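Local coordinates for protein 2,3-dihydroxybenzoate-AMP ligase (Mycobacterium smegmatis, PDB 5KEI) that belongs to the ANL superfamily of enzymes, with a large AMP-binding domain followed by a smaller C-terminal domain, at residues S237-V251 with P264-F278. Sequence-based numbering, arbitrary orientation.
Sequences SAELCRLTADDVYLV and PGLLGAMTVGATTVF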
# COMPACT_ATOMS: atom_id res chain seq x y z
N SER A 237 11.85 -4.78 -9.68
CA SER A 237 10.67 -4.63 -10.55
C SER A 237 11.04 -4.00 -11.87
O SER A 237 10.48 -4.37 -12.92
CB SER A 237 9.58 -3.76 -9.90
OG SER A 237 9.13 -4.34 -8.71
N ALA A 238 11.93 -3.01 -11.81
CA ALA A 238 12.40 -2.33 -13.02
C ALA A 238 13.28 -3.27 -13.86
O ALA A 238 13.26 -3.23 -15.08
CB ALA A 238 13.17 -1.04 -12.65
N GLU A 239 14.04 -4.13 -13.19
CA GLU A 239 14.78 -5.15 -13.91
C GLU A 239 13.84 -6.15 -14.60
O GLU A 239 14.08 -6.55 -15.74
CB GLU A 239 15.72 -5.90 -12.98
CG GLU A 239 16.64 -6.85 -13.73
CD GLU A 239 17.17 -7.99 -12.88
OE1 GLU A 239 17.27 -7.84 -11.64
OE2 GLU A 239 17.47 -9.05 -13.47
N LEU A 240 12.79 -6.56 -13.91
CA LEU A 240 11.87 -7.56 -14.44
C LEU A 240 11.13 -6.98 -15.64
O LEU A 240 10.90 -7.66 -16.64
CB LEU A 240 10.89 -8.03 -13.36
CG LEU A 240 9.83 -9.08 -13.69
CD1 LEU A 240 9.47 -9.85 -12.43
CD2 LEU A 240 8.57 -8.45 -14.29
N CYS A 241 10.77 -5.70 -15.54
CA CYS A 241 10.05 -5.04 -16.61
C CYS A 241 10.97 -4.60 -17.73
O CYS A 241 10.51 -4.06 -18.73
CB CYS A 241 9.28 -3.83 -16.09
SG CYS A 241 7.94 -4.25 -14.95
N ARG A 242 12.27 -4.80 -17.52
CA ARG A 242 13.29 -4.51 -18.53
C ARG A 242 13.36 -3.01 -18.86
O ARG A 242 13.62 -2.63 -20.01
CB ARG A 242 13.03 -5.34 -19.80
CG ARG A 242 12.74 -6.82 -19.54
CD ARG A 242 13.94 -7.72 -19.84
NE ARG A 242 13.70 -9.12 -19.46
CZ ARG A 242 14.62 -10.09 -19.50
NH1 ARG A 242 15.86 -9.83 -19.92
NH2 ARG A 242 14.30 -11.32 -19.13
N LEU A 243 13.13 -2.16 -17.86
CA LEU A 243 13.20 -0.71 -18.04
C LEU A 243 14.63 -0.25 -18.38
O LEU A 243 15.60 -0.72 -17.79
CB LEU A 243 12.72 0.02 -16.78
CG LEU A 243 11.25 -0.04 -16.33
CD1 LEU A 243 10.98 0.96 -15.18
CD2 LEU A 243 10.29 0.19 -17.49
N THR A 244 14.75 0.66 -19.33
CA THR A 244 16.04 1.26 -19.65
C THR A 244 15.93 2.79 -19.58
O THR A 244 14.82 3.33 -19.44
CB THR A 244 16.57 0.84 -21.06
OG1 THR A 244 15.75 1.42 -22.08
CG2 THR A 244 16.59 -0.69 -21.22
N ALA A 245 17.06 3.48 -19.68
CA ALA A 245 17.06 4.95 -19.71
C ALA A 245 16.22 5.53 -20.85
O ALA A 245 15.92 6.72 -20.86
CB ALA A 245 18.48 5.47 -19.80
N ASP A 246 15.83 4.68 -21.80
CA ASP A 246 15.01 5.12 -22.93
C ASP A 246 13.50 5.04 -22.64
O ASP A 246 12.70 5.60 -23.38
CB ASP A 246 15.32 4.28 -24.18
CG ASP A 246 16.77 4.39 -24.62
OD1 ASP A 246 17.34 5.51 -24.60
OD2 ASP A 246 17.35 3.33 -25.00
N ASP A 247 13.11 4.35 -21.58
CA ASP A 247 11.68 4.24 -21.31
C ASP A 247 11.13 5.56 -20.76
O ASP A 247 11.84 6.33 -20.12
CB ASP A 247 11.37 3.10 -20.33
CG ASP A 247 11.46 1.74 -20.96
OD1 ASP A 247 10.61 1.45 -21.84
OD2 ASP A 247 12.36 0.96 -20.59
N VAL A 248 9.85 5.80 -21.04
CA VAL A 248 9.13 6.96 -20.52
C VAL A 248 7.86 6.45 -19.83
O VAL A 248 6.92 6.03 -20.50
CB VAL A 248 8.77 7.95 -21.65
CG1 VAL A 248 8.10 9.19 -21.10
CG2 VAL A 248 10.05 8.33 -22.44
N TYR A 249 7.87 6.45 -18.50
CA TYR A 249 6.76 5.88 -17.73
C TYR A 249 5.71 6.94 -17.36
O TYR A 249 6.04 8.01 -16.87
CB TYR A 249 7.30 5.19 -16.47
CG TYR A 249 6.25 4.67 -15.52
CD1 TYR A 249 5.61 3.46 -15.75
CD2 TYR A 249 5.90 5.38 -14.37
CE1 TYR A 249 4.63 2.97 -14.86
CE2 TYR A 249 4.93 4.92 -13.48
CZ TYR A 249 4.30 3.71 -13.73
OH TYR A 249 3.35 3.25 -12.86
N LEU A 250 4.45 6.63 -17.62
CA LEU A 250 3.38 7.59 -17.35
C LEU A 250 2.67 7.21 -16.06
O LEU A 250 2.12 6.11 -15.94
CB LEU A 250 2.39 7.63 -18.50
CG LEU A 250 1.10 8.43 -18.30
CD1 LEU A 250 1.35 9.93 -18.46
CD2 LEU A 250 0.03 7.95 -19.26
N VAL A 251 2.72 8.11 -15.08
CA VAL A 251 2.06 7.93 -13.80
C VAL A 251 0.61 8.34 -13.94
O VAL A 251 0.28 9.52 -13.90
CB VAL A 251 2.74 8.74 -12.69
CG1 VAL A 251 2.00 8.59 -11.36
CG2 VAL A 251 4.21 8.30 -12.56
N PRO A 264 7.11 -1.06 -11.30
CA PRO A 264 8.35 -0.37 -10.90
C PRO A 264 8.13 1.12 -10.64
O PRO A 264 8.87 1.69 -9.86
CB PRO A 264 9.27 -0.56 -12.12
CG PRO A 264 8.33 -0.61 -13.28
CD PRO A 264 7.08 -1.32 -12.75
N GLY A 265 7.13 1.73 -11.28
CA GLY A 265 6.75 3.10 -10.97
C GLY A 265 7.85 4.13 -11.13
O GLY A 265 8.84 3.90 -11.82
N LEU A 266 7.64 5.28 -10.50
CA LEU A 266 8.61 6.38 -10.48
C LEU A 266 10.00 5.96 -9.99
O LEU A 266 11.00 6.25 -10.64
CB LEU A 266 8.07 7.53 -9.62
CG LEU A 266 9.11 8.59 -9.23
CD1 LEU A 266 9.46 9.49 -10.40
CD2 LEU A 266 8.65 9.39 -8.05
N LEU A 267 10.06 5.26 -8.86
CA LEU A 267 11.33 4.84 -8.29
C LEU A 267 12.09 3.83 -9.13
O LEU A 267 13.32 3.95 -9.33
CB LEU A 267 11.09 4.27 -6.89
CG LEU A 267 10.58 5.39 -5.95
CD1 LEU A 267 10.30 4.90 -4.56
CD2 LEU A 267 11.56 6.55 -5.87
N GLY A 268 11.39 2.82 -9.62
CA GLY A 268 12.03 1.83 -10.45
C GLY A 268 12.53 2.53 -11.70
O GLY A 268 13.66 2.32 -12.11
N ALA A 269 11.68 3.38 -12.27
CA ALA A 269 12.10 4.20 -13.41
C ALA A 269 13.38 4.98 -13.07
O ALA A 269 14.28 5.06 -13.89
CB ALA A 269 10.97 5.14 -13.82
N MET A 270 13.48 5.52 -11.85
CA MET A 270 14.64 6.32 -11.49
C MET A 270 15.90 5.46 -11.30
O MET A 270 17.00 5.96 -11.44
CB MET A 270 14.37 7.14 -10.23
CG MET A 270 13.56 8.41 -10.48
SD MET A 270 13.19 9.29 -8.94
CE MET A 270 14.77 9.99 -8.54
N THR A 271 15.74 4.18 -10.99
CA THR A 271 16.91 3.33 -10.86
C THR A 271 17.61 3.06 -12.19
O THR A 271 18.78 2.66 -12.19
CB THR A 271 16.58 1.97 -10.22
OG1 THR A 271 15.61 1.29 -11.03
CG2 THR A 271 16.06 2.13 -8.80
N VAL A 272 16.91 3.26 -13.32
CA VAL A 272 17.53 3.07 -14.64
C VAL A 272 17.71 4.36 -15.45
O VAL A 272 18.06 4.31 -16.64
CB VAL A 272 16.73 2.08 -15.55
CG1 VAL A 272 16.72 0.65 -14.98
CG2 VAL A 272 15.33 2.62 -15.85
N GLY A 273 17.47 5.51 -14.83
CA GLY A 273 17.62 6.77 -15.53
C GLY A 273 16.58 7.02 -16.62
O GLY A 273 16.83 7.77 -17.57
N ALA A 274 15.41 6.40 -16.47
CA ALA A 274 14.29 6.64 -17.38
C ALA A 274 13.51 7.90 -17.02
O ALA A 274 13.66 8.45 -15.94
CB ALA A 274 13.36 5.43 -17.37
N THR A 275 12.67 8.35 -17.95
CA THR A 275 11.83 9.53 -17.71
C THR A 275 10.48 9.13 -17.10
O THR A 275 9.88 8.12 -17.50
CB THR A 275 11.60 10.33 -19.01
OG1 THR A 275 12.85 10.61 -19.64
CG2 THR A 275 10.84 11.63 -18.75
N THR A 276 10.00 9.91 -16.14
CA THR A 276 8.67 9.70 -15.59
C THR A 276 7.79 10.91 -15.87
O THR A 276 8.19 12.06 -15.66
CB THR A 276 8.74 9.44 -14.07
OG1 THR A 276 9.34 8.15 -13.83
CG2 THR A 276 7.36 9.49 -13.45
N VAL A 277 6.58 10.65 -16.37
CA VAL A 277 5.60 11.69 -16.69
C VAL A 277 4.37 11.61 -15.80
O VAL A 277 3.68 10.60 -15.82
CB VAL A 277 5.12 11.57 -18.15
CG1 VAL A 277 4.05 12.61 -18.40
CG2 VAL A 277 6.29 11.71 -19.14
N PHE A 278 4.09 12.66 -15.05
CA PHE A 278 2.89 12.73 -14.20
C PHE A 278 1.70 13.30 -14.98
O PHE A 278 1.86 14.21 -15.80
CB PHE A 278 3.14 13.60 -12.96
CG PHE A 278 4.17 13.05 -12.02
CD1 PHE A 278 5.52 13.19 -12.28
CD2 PHE A 278 3.79 12.37 -10.87
CE1 PHE A 278 6.46 12.67 -11.43
CE2 PHE A 278 4.74 11.85 -10.01
CZ PHE A 278 6.07 12.01 -10.29
O HOH W 1 4.10 0.96 -12.00
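With CG of Y249 trans to the backbone N (chi1 175°), the phenol leaves strand 248-251 and reaches across to G265, while CG of L243 is anti to its carbonyl carbon (chi1 -68°), with CD1 extended beyond it and lying against CG and CB of P264. One ring face of Y249 rests on the backbone of G265, CE2 standing 3.6 Å from G265 CA. The phenol hydroxyl donates to a water 2.6 Å from Y249 OH, and the same water weakly accepts from G265 N. P264, preceded by a cis peptide, packs along segment 237-251: its CG meets L243 CD1 at 3.6 Å, its CD lies against SG of C241, and its CB faces A238. A238 CB in turn approaches G268 O at 3.4 Å, helix against helix. Farther along, V272 sets CG1 against L243 O and CG2 against L243 CB and T244 O. Past the turn at T244-D247 the strands pair in parallel: T275 N donates to D247 O, Y249 N to T275 O, and V251 N to V277 O, with V277 N to Y249 O the straightest at 175° (2.7 Å). The carboxylate of D247 accepts from T244 N through the anti lone pair of OD2, while OD1 makes a salt bridge with R324. Adjacent parallel strands, joined through helix 265-271 packed on the sheet, form a right-handed beta-alpha-beta crossover, a basic unit of the layered alpha/beta core of the AMP-binding domain.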